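Local structure of Lmo1340 protein (Listeria monocytogenes, 4NLM) at residues L104-E109 with A114-I119; S192-K197 with A214-I219; F257-A262 with K312-I317. The protein is of unknown function but is a surface-associated protein, probably a lipoprotein in its natural form, folded largely as a six-bladed beta propeller of the YqgU-like family. One frame throughout, in Å; residues are numbered along the deposited sequence. Where two conformers were deposited one is given.

Contact 1: residues L104-E109 with A114-I119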
loop_
_atom_site.group_PDB
_atom_site.type_symbol
_atom_site.label_atom_id
_atom_site.label_comp_id
_atom_site.label_asym_id
_atom_site.label_seq_id
_atom_site.Cartn_x
_atom_site.Cartn_y
_atom_site.Cartn_z
ATOM N N LEU A 104 5.524 -8.480 -8.273
ATOM C CA LEU A 104 6.420 -9.152 -7.355
ATOM C C LEU A 104 5.610 -10.218 -6.649
ATOM O O LEU A 104 4.535 -9.931 -6.099
ATOM C CB LEU A 104 6.923 -8.200 -6.298
ATOM C CG LEU A 104 7.555 -8.821 -5.070
ATOM C CD1 LEU A 104 8.877 -9.453 -5.379
ATOM C CD2 LEU A 104 7.710 -7.788 -3.984
ATOM N N LEU A 105 6.096 -11.446 -6.704
ATOM C CA LEU A 105 5.499 -12.544 -5.973
ATOM C C LEU A 105 6.535 -13.090 -5.020
ATOM O O LEU A 105 7.625 -13.507 -5.436
ATOM C CB LEU A 105 5.066 -13.668 -6.915
ATOM C CG LEU A 105 4.466 -14.896 -6.244
ATOM C CD1 LEU A 105 3.203 -14.544 -5.489
ATOM C CD2 LEU A 105 4.208 -15.942 -7.306
ATOM N N TYR A 106 6.191 -13.095 -3.739
ATOM C CA TYR A 106 7.014 -13.710 -2.718
ATOM C C TYR A 106 6.232 -14.928 -2.255
ATOM O O TYR A 106 5.108 -14.793 -1.742
ATOM C CB TYR A 106 7.276 -12.734 -1.586
ATOM C CG TYR A 106 8.117 -13.251 -0.440
ATOM C CD1 TYR A 106 9.265 -14.018 -0.652
ATOM C CD2 TYR A 106 7.751 -12.992 0.877
ATOM C CE1 TYR A 106 10.038 -14.456 0.388
ATOM C CE2 TYR A 106 8.531 -13.436 1.919
ATOM C CZ TYR A 106 9.659 -14.176 1.678
ATOM O OH TYR A 106 10.436 -14.657 2.734
ATOM N N SER A 107 6.793 -16.110 -2.459
ATOM C CA SER A 107 6.098 -17.329 -2.168
ATOM C C SER A 107 7.063 -18.391 -1.649
ATOM O O SER A 107 8.258 -18.282 -1.801
ATOM C CB SER A 107 5.361 -17.853 -3.390
ATOM O OG SER A 107 6.224 -18.180 -4.462
ATOM N N ALA A 108 6.517 -19.428 -1.007
ATOM C CA ALA A 108 7.333 -20.478 -0.432
ATOM C C ALA A 108 6.921 -21.846 -0.948
ATOM O O ALA A 108 5.743 -22.188 -1.012
ATOM C CB ALA A 108 7.277 -20.452 1.085
ATOM N N GLU A 109 7.920 -22.618 -1.340
ATOM C CA GLU A 109 7.696 -23.980 -1.802
ATOM C C GLU A 109 7.697 -24.947 -0.621
ATOM O O GLU A 109 7.102 -26.034 -0.694
ATOM C CB GLU A 109 8.781 -24.361 -2.824
ATOM C CG GLU A 109 8.895 -25.846 -3.146
ATOM C CD GLU A 109 10.074 -26.192 -4.044
ATOM O OE1 GLU A 109 10.433 -25.384 -4.926
ATOM O OE2 GLU A 109 10.632 -27.300 -3.882
ATOM N N ALA A 114 11.979 -20.381 -0.138
ATOM C CA ALA A 114 11.078 -19.319 -0.640
ATOM C C ALA A 114 11.783 -18.632 -1.789
ATOM O O ALA A 114 12.995 -18.773 -1.973
ATOM C CB ALA A 114 10.750 -18.312 0.440
ATOM N N THR A 115 11.012 -17.870 -2.569
ATOM C CA THR A 115 11.510 -17.220 -3.743
ATOM C C THR A 115 10.805 -15.906 -3.866
ATOM O O THR A 115 9.594 -15.788 -3.596
ATOM C CB THR A 115 11.175 -18.071 -4.997
ATOM O OG1 THR A 115 11.661 -19.413 -4.876
ATOM C CG2 THR A 115 11.730 -17.478 -6.232
HETATM N N MSE A 116 11.558 -14.906 -4.325
HETATM C CA MSE A 116 10.994 -13.634 -4.773
HETATM C C MSE A 116 11.147 -13.646 -6.268
HETATM O O MSE A 116 12.258 -13.807 -6.770
HETATM C CB MSE A 116 11.700 -12.412 -4.267
HETATM C CG MSE A 116 11.840 -12.184 -2.807
HETATM SE SE MSE A 116 13.179 -10.732 -2.533
HETATM C CE MSE A 116 12.884 -11.089 -0.631
ATOM N N ARG A 117 10.029 -13.524 -6.976
ATOM C CA ARG A 117 10.008 -13.476 -8.426
ATOM C C ARG A 117 9.397 -12.197 -8.953
ATOM O O ARG A 117 8.416 -11.704 -8.372
ATOM C CB ARG A 117 9.160 -14.597 -9.010
ATOM C CG ARG A 117 9.685 -15.990 -8.769
ATOM C CD ARG A 117 8.768 -17.008 -9.415
ATOM N NE ARG A 117 9.267 -18.365 -9.251
ATOM C CZ ARG A 117 8.967 -19.157 -8.226
ATOM N NH1 ARG A 117 9.466 -20.386 -8.163
ATOM N NH2 ARG A 117 8.157 -18.723 -7.267
ATOM N N ILE A 118 9.952 -11.684 -10.052
ATOM C CA ILE A 118 9.349 -10.583 -10.764
ATOM C C ILE A 118 8.736 -11.200 -12.026
ATOM O O ILE A 118 9.435 -11.880 -12.790
ATOM C CB ILE A 118 10.370 -9.513 -11.164
ATOM C CG1 ILE A 118 11.150 -9.031 -9.943
ATOM C CG2 ILE A 118 9.688 -8.363 -11.909
ATOM C CD1 ILE A 118 10.320 -8.465 -8.824
ATOM N N ILE A 119 7.441 -10.972 -12.226
ATOM C CA ILE A 119 6.703 -11.559 -13.318
ATOM C C ILE A 119 6.133 -10.480 -14.202
ATOM O O ILE A 119 5.507 -9.540 -13.707
ATOM C CB ILE A 119 5.553 -12.390 -12.759
ATOM C CG1 ILE A 119 6.127 -13.546 -11.915
ATOM C CG2 ILE A 119 4.648 -12.939 -13.855
ATOM C CD1 ILE A 119 5.178 -14.186 -10.946
HETATM O O HOH W 1 7.713 -16.425 -6.007
HETATM O O HOH W 2 9.999 -21.003 -3.378
#
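Leu105 and Arg117 face each other as an antiparallel hydrogen-bonded pair, and their two backbone bonds are almost straight: Leu105 N to Arg117 O and Arg117 N to Leu105 O both measure 2.9 Å. Ser107 and Thr115 form the next hydrogen-bonded pair, two residues along, the bond from Thr115 N to Ser107 O being the more bent, at 157°.

Apolar contacts fill the face that carries Leu104, Tyr106, Ala108, Ala114, Met116 and Ile118. The Tyr106 ring lies obliquely against its partners, CD1 3.8 Å from Met116 CG and CE1 3.9 Å from Ala114 CB. Leu104 CD1 reaches Ile118 CD1 at 3.9 Å. The hydroxyl of Tyr106 bonds to the carbonyls of Lys133 and Leu135.

The other face is mixed. Leu105 CB meets Ile119 CD1 at 4.1 Å, while Ser107, Thr115 and Arg117 make a polar patch. The Arg117 chain, extended from CG to NE, carries its guanidinium under Thr115 CG2 and to a water, which accepts from NH2 at 2.7 Å and donates to Leu105 O and Ser107 OG. Glu89 holds Arg117 and Ser107, by a salt bridge to NH1 and a hydrogen bond to OG.

This antiparallel beta hairpin joins the two middle strands of a four-stranded propeller blade.

Contact 2: residues S192-K197 with A214-I219; sequences SNNKDK and ATKNLI
The amide of Asn194 and the amine of Lys216 approach each other from opposite directions across the blade, and they belong to the sole residues of the two segments to touch. Approaching along the strand 189-194, Ser192 comes first. Its backbone pairs with Tyr206 of strand 203-209, and its OG is hydrogen-bonded to Gln208 NE2, so its polar group is held by the neighbouring strand and not by 214-219. Asn193 is turned to the other face of the sheet, where its ND2 bonds to Ile223 O.

At Asn194 the chain brings a side chain back to the face of Ser192. CG stands opposite the carbonyl carbon (chi1 -64°), which sends the amide out over strand 203-209. These segments belong to the second and fourth strands of a four-stranded antiparallel blade of the propeller, with strand 203-209 running between them, so no backbone bond links them and they meet through one pair of side chains, the long one being Lys216.

The Lys216 chain is stretched out as far as CE and then bends at the last torsion (chi4 72°), setting NZ 2.9 Å from the atom modelled as Asn194 ND2. The oxygen and nitrogen of this amide are probably interchanged in the model, and which of them faces the ammonium remains doubtful. Lys216 also makes a cation-pi contact with Tyr206, a residue that the Asn194 side chain also touches. Just 59 Å² is buried between the segments, with Lys216 itself exposed at the blade's outer edge. From Lys195 to Lys197 the chain runs away from 214-219.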
loop_
_atom_site.group_PDB
_atom_site.type_symbol
_atom_site.label_atom_id
_atom_site.label_comp_id
_atom_site.label_asym_id
_atom_site.label_seq_id
_atom_site.Cartn_x
_atom_site.Cartn_y
_atom_site.Cartn_z
ATOM N N SER A 192 13.454 7.435 6.690
ATOM C CA SER A 192 13.097 6.521 7.769
ATOM C C SER A 192 12.571 7.295 8.963
ATOM O O SER A 192 12.971 8.447 9.180
ATOM C CB SER A 192 14.305 5.666 8.182
ATOM O OG SER A 192 15.387 6.453 8.658
ATOM N N ASN A 193 11.676 6.663 9.720
ATOM C CA ASN A 193 11.165 7.255 10.938
ATOM C C ASN A 193 11.855 6.522 12.061
ATOM O O ASN A 193 11.556 5.369 12.325
ATOM C CB ASN A 193 9.648 7.096 11.051
ATOM C CG ASN A 193 9.058 7.892 12.209
ATOM O OD1 ASN A 193 9.763 8.578 12.924
ATOM N ND2 ASN A 193 7.749 7.823 12.363
ATOM N N ASN A 194 12.783 7.208 12.718
ATOM C CA ASN A 194 13.620 6.600 13.732
ATOM C C ASN A 194 13.062 6.884 15.116
ATOM O O ASN A 194 13.016 8.030 15.570
ATOM C CB ASN A 194 15.063 7.107 13.604
ATOM C CG ASN A 194 15.740 6.698 12.287
ATOM O OD1 ASN A 194 15.099 6.208 11.353
ATOM N ND2 ASN A 194 17.039 6.932 12.205
ATOM N N LYS A 195 12.599 5.825 15.770
ATOM C CA LYS A 195 12.000 5.939 17.087
ATOM C C LYS A 195 13.050 5.644 18.136
ATOM O O LYS A 195 13.867 4.735 17.962
ATOM C CB LYS A 195 10.826 4.983 17.176
ATOM C CG LYS A 195 9.767 5.330 16.150
ATOM C CD LYS A 195 8.496 4.544 16.335
ATOM C CE LYS A 195 7.504 4.963 15.274
ATOM N NZ LYS A 195 6.175 4.349 15.466
ATOM N N ASP A 196 13.069 6.420 19.217
ATOM C CA ASP A 196 14.101 6.234 20.248
ATOM C C ASP A 196 13.935 4.928 21.018
ATOM O O ASP A 196 14.925 4.308 21.404
ATOM C CB ASP A 196 14.178 7.446 21.184
ATOM C CG ASP A 196 14.727 8.691 20.483
ATOM O OD1 ASP A 196 15.322 8.552 19.391
ATOM O OD2 ASP A 196 14.575 9.808 21.026
ATOM N N LYS A 197 12.684 4.524 21.224
ATOM C CA LYS A 197 12.325 3.253 21.855
ATOM C C LYS A 197 11.309 2.616 20.910
ATOM O O LYS A 197 10.480 3.314 20.343
ATOM C CB LYS A 197 11.703 3.440 23.235
ATOM C CG LYS A 197 12.608 4.079 24.268
ATOM C CD LYS A 197 11.893 4.173 25.612
ATOM C CE LYS A 197 12.786 4.800 26.676
ATOM N NZ LYS A 197 12.101 4.994 27.987
ATOM N N ALA A 214 26.568 7.748 6.321
ATOM C CA ALA A 214 27.097 9.011 6.834
ATOM C C ALA A 214 26.262 10.200 6.327
ATOM O O ALA A 214 26.304 11.290 6.898
ATOM C CB ALA A 214 28.560 9.172 6.447
ATOM N N THR A 215 25.496 9.985 5.258
ATOM C CA THR A 215 24.651 11.041 4.681
ATOM C C THR A 215 23.360 11.307 5.468
ATOM O O THR A 215 22.633 12.233 5.132
ATOM C CB THR A 215 24.228 10.708 3.230
ATOM O OG1 THR A 215 23.415 9.528 3.231
ATOM C CG2 THR A 215 25.424 10.485 2.336
ATOM N N LYS A 216 23.094 10.509 6.500
ATOM C CA LYS A 216 21.858 10.640 7.326
ATOM C C LYS A 216 21.628 12.072 7.852
ATOM O O LYS A 216 22.537 12.674 8.461
ATOM C CB LYS A 216 21.977 9.652 8.483
ATOM C CG LYS A 216 20.980 9.808 9.605
ATOM C CD LYS A 216 21.478 9.006 10.797
ATOM C CE LYS A 216 20.669 9.286 12.046
ATOM N NZ LYS A 216 19.323 8.685 11.940
ATOM N N ASN A 217 20.416 12.595 7.646
ATOM C CA ASN A 217 20.068 13.952 8.062
ATOM C C ASN A 217 18.606 14.092 8.495
ATOM O O ASN A 217 17.694 13.609 7.817
ATOM C CB ASN A 217 20.357 14.917 6.909
ATOM C CG ASN A 217 19.911 16.341 7.193
ATOM O OD1 ASN A 217 20.042 16.817 8.318
ATOM N ND2 ASN A 217 19.382 17.025 6.183
ATOM N N LEU A 218 18.399 14.770 9.621
ATOM C CA LEU A 218 17.061 15.019 10.164
ATOM C C LEU A 218 16.279 15.959 9.257
ATOM O O LEU A 218 16.736 17.072 8.973
ATOM C CB LEU A 218 17.174 15.674 11.539
ATOM C CG LEU A 218 15.850 16.188 12.113
ATOM C CD1 LEU A 218 15.008 15.011 12.533
ATOM C CD2 LEU A 218 16.085 17.126 13.285
ATOM N N ILE A 219 15.102 15.533 8.805
ATOM C CA ILE A 219 14.282 16.371 7.940
ATOM C C ILE A 219 12.960 16.802 8.593
ATOM O O ILE A 219 12.481 17.891 8.325
ATOM C CB ILE A 219 14.068 15.755 6.539
ATOM C CG1 ILE A 219 13.491 14.346 6.636
ATOM C CG2 ILE A 219 15.387 15.745 5.755
ATOM C CD1 ILE A 219 12.927 13.811 5.340
#

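Contact 3: residues F257-A262 with K312-I317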
loop_
_atom_site.group_PDB
_atom_site.type_symbol
_atom_site.label_atom_id
_atom_site.label_comp_id
_atom_site.label_asym_id
_atom_site.label_seq_id
_atom_site.Cartn_x
_atom_site.Cartn_y
_atom_site.Cartn_z
ATOM N N PHE A 257 0.429 22.168 2.897
ATOM C CA PHE A 257 -0.944 22.056 3.373
ATOM C C PHE A 257 -0.980 21.254 4.650
ATOM O O PHE A 257 -0.185 20.332 4.814
ATOM C CB PHE A 257 -1.856 21.395 2.336
ATOM C CG PHE A 257 -3.312 21.471 2.681
ATOM C CD1 PHE A 257 -3.927 22.681 2.834
ATOM C CD2 PHE A 257 -4.071 20.319 2.888
ATOM C CE1 PHE A 257 -5.271 22.757 3.163
ATOM C CE2 PHE A 257 -5.417 20.396 3.174
ATOM C CZ PHE A 257 -6.020 21.618 3.313
ATOM N N SER A 258 -1.901 21.636 5.536
ATOM C CA SER A 258 -2.162 20.930 6.782
ATOM C C SER A 258 -3.660 20.616 6.872
ATOM O O SER A 258 -4.490 21.440 6.537
ATOM C CB SER A 258 -1.798 21.760 8.029
ATOM O OG SER A 258 -0.412 21.995 8.168
ATOM N N TYR A 259 -3.981 19.432 7.352
ATOM C CA TYR A 259 -5.365 19.024 7.557
ATOM C C TYR A 259 -5.466 18.359 8.927
ATOM O O TYR A 259 -4.683 17.480 9.235
ATOM C CB TYR A 259 -5.779 18.025 6.478
ATOM C CG TYR A 259 -7.180 17.504 6.633
ATOM C CD1 TYR A 259 -8.267 18.260 6.247
ATOM C CD2 TYR A 259 -7.433 16.238 7.168
ATOM C CE1 TYR A 259 -9.557 17.791 6.386
ATOM C CE2 TYR A 259 -8.723 15.783 7.293
ATOM C CZ TYR A 259 -9.780 16.558 6.907
ATOM O OH TYR A 259 -11.073 16.072 7.055
ATOM N N ASN A 260 -6.377 18.830 9.763
ATOM C CA ASN A 260 -6.628 18.220 11.080
ATOM C C ASN A 260 -7.895 17.423 11.067
ATOM O O ASN A 260 -8.955 17.888 10.685
ATOM C CB ASN A 260 -6.718 19.281 12.158
ATOM C CG ASN A 260 -5.373 19.779 12.568
ATOM O OD1 ASN A 260 -4.635 19.087 13.287
ATOM N ND2 ASN A 260 -5.004 20.953 12.066
ATOM N N ALA A 261 -7.776 16.188 11.488
ATOM C CA ALA A 261 -8.900 15.286 11.629
ATOM C C ALA A 261 -9.117 14.993 13.105
ATOM O O ALA A 261 -8.175 15.008 13.891
ATOM C CB ALA A 261 -8.569 13.985 10.918
ATOM N N ALA A 262 -10.354 14.699 13.477
ATOM C CA ALA A 262 -10.618 14.216 14.833
ATOM C C ALA A 262 -9.796 12.962 15.071
ATOM O O ALA A 262 -9.717 12.109 14.202
ATOM C CB ALA A 262 -12.084 13.909 14.989
ATOM N N LYS A 312 -6.079 23.368 -1.521
ATOM C CA LYS A 312 -6.544 23.569 -0.154
ATOM C C LYS A 312 -8.052 23.357 -0.013
ATOM O O LYS A 312 -8.737 24.178 0.592
ATOM C CB LYS A 312 -6.124 24.942 0.373
ATOM C CG LYS A 312 -4.628 25.216 0.258
ATOM C CD LYS A 312 -4.292 26.589 0.833
ATOM C CE LYS A 312 -2.812 26.928 0.765
ATOM N NZ LYS A 312 -1.990 26.089 1.670
ATOM N N LYS A 313 -8.545 22.252 -0.566
ATOM C CA LYS A 313 -9.963 21.936 -0.561
ATOM C C LYS A 313 -10.200 20.554 0.024
ATOM O O LYS A 313 -9.408 19.642 -0.182
ATOM C CB LYS A 313 -10.520 21.891 -1.977
ATOM C CG LYS A 313 -11.999 21.587 -2.080
ATOM C CD LYS A 313 -12.516 21.656 -3.509
ATOM C CE LYS A 313 -13.992 21.289 -3.567
ATOM N NZ LYS A 313 -14.582 21.461 -4.926
ATOM N N GLU A 314 -11.324 20.414 0.715
ATOM C CA GLU A 314 -11.790 19.155 1.258
ATOM C C GLU A 314 -13.246 18.916 0.806
ATOM O O GLU A 314 -14.089 19.819 0.897
ATOM C CB GLU A 314 -11.723 19.195 2.784
ATOM C CG GLU A 314 -12.441 18.051 3.464
ATOM C CD GLU A 314 -12.690 18.296 4.936
ATOM O OE1 GLU A 314 -12.564 19.448 5.408
ATOM O OE2 GLU A 314 -13.022 17.318 5.617
ATOM N N SER A 315 -13.521 17.709 0.315
ATOM C CA SER A 315 -14.861 17.316 -0.113
ATOM C C SER A 315 -15.197 15.963 0.498
ATOM O O SER A 315 -14.325 15.130 0.611
ATOM C CB SER A 315 -14.929 17.242 -1.659
ATOM O OG SER A 315 -14.812 18.513 -2.276
ATOM N N THR A 316 -16.428 15.777 0.964
ATOM C CA THR A 316 -16.850 14.461 1.452
ATOM C C THR A 316 -17.452 13.674 0.325
ATOM O O THR A 316 -18.360 14.140 -0.358
ATOM C CB THR A 316 -17.838 14.561 2.621
ATOM O OG1 THR A 316 -17.161 15.267 3.644
ATOM C CG2 THR A 316 -18.255 13.207 3.115
ATOM N N ILE A 317 -16.900 12.500 0.077
ATOM C CA ILE A 317 -17.419 11.609 -0.947
ATOM C C ILE A 317 -18.648 10.875 -0.436
ATOM O O ILE A 317 -19.685 10.856 -1.084
ATOM C CB ILE A 317 -16.346 10.608 -1.353
ATOM C CG1 ILE A 317 -15.175 11.356 -1.976
ATOM C CG2 ILE A 317 -16.898 9.554 -2.301
ATOM C CD1 ILE A 317 -13.896 10.571 -1.895
#
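Phe257 and Tyr259 both hold their rings trans to the backbone nitrogen (chi1 -170° and 178°), and being two residues apart on one strand they project side by side toward 312-317. Glu314 answers with a similar first torsion and an extended chain that carries its carboxylate to the Tyr259 hydroxyl.

The bond between them runs from Tyr259 OH to Glu314 OE2, 2.7 Å long. The hydroxyl comes down on OE2 from above the carboxylate plane, and ring and carboxylate stand nearly perpendicular, 87° apart. The other oxygen, Glu314 OE1, sits in the plane of the ring at its edge, 3.6 Å from Tyr259 CE1, so the carboxylate lies along the edge that runs from CE1 to the hydroxyl. Tyr259 is buried while Glu314 is exposed, and the bond thus satisfies the polar tip of an otherwise enclosed ring. A carboxylate acceptor so near would probably polarise the hydroxyl.

Phe257 meets Lys312 obliquely, its CE1 3.6 Å from Lys312 CB and its CD1 3.7 Å from Lys312 CG. Aliphatic stem and aromatic ring run antiparallel alongside one another. Lys312 NZ is hydrogen-bonded to Phe256 O, tying the lysine to the chain just before Phe257. Lys312 adopts a left-handed backbone and, with Lys313, faces Asp308 in a G1 beta bulge at the start of its strand.

The side chains of Phe257 and Tyr259 also touch Ile307 of strand 302-308, so that side chains of one sheet pack against the next: the sheet-on-sheet packing by which the blades of a beta propeller are joined.

Overall arrangement
All three contacts lie within the propeller, yet each joins different elements. Contact 1 is buried and links adjacent strands of one blade through continuous backbone bonding; contact 2, on the surface, spans the second and fourth strands of another blade by a single pair of side chains; contact 3, partly buried, runs between two sheets. Their chemistry follows: an apolar face and a mixed, water-mediated one in contact 1, an amide and a lysine in contact 2, aromatic rings with a carboxylate and a lysine stem in contact 3. Contacts 1 and 3 sit on opposite sides of the chain's centre, their own centres about 39 Å apart, and no two of the three touch.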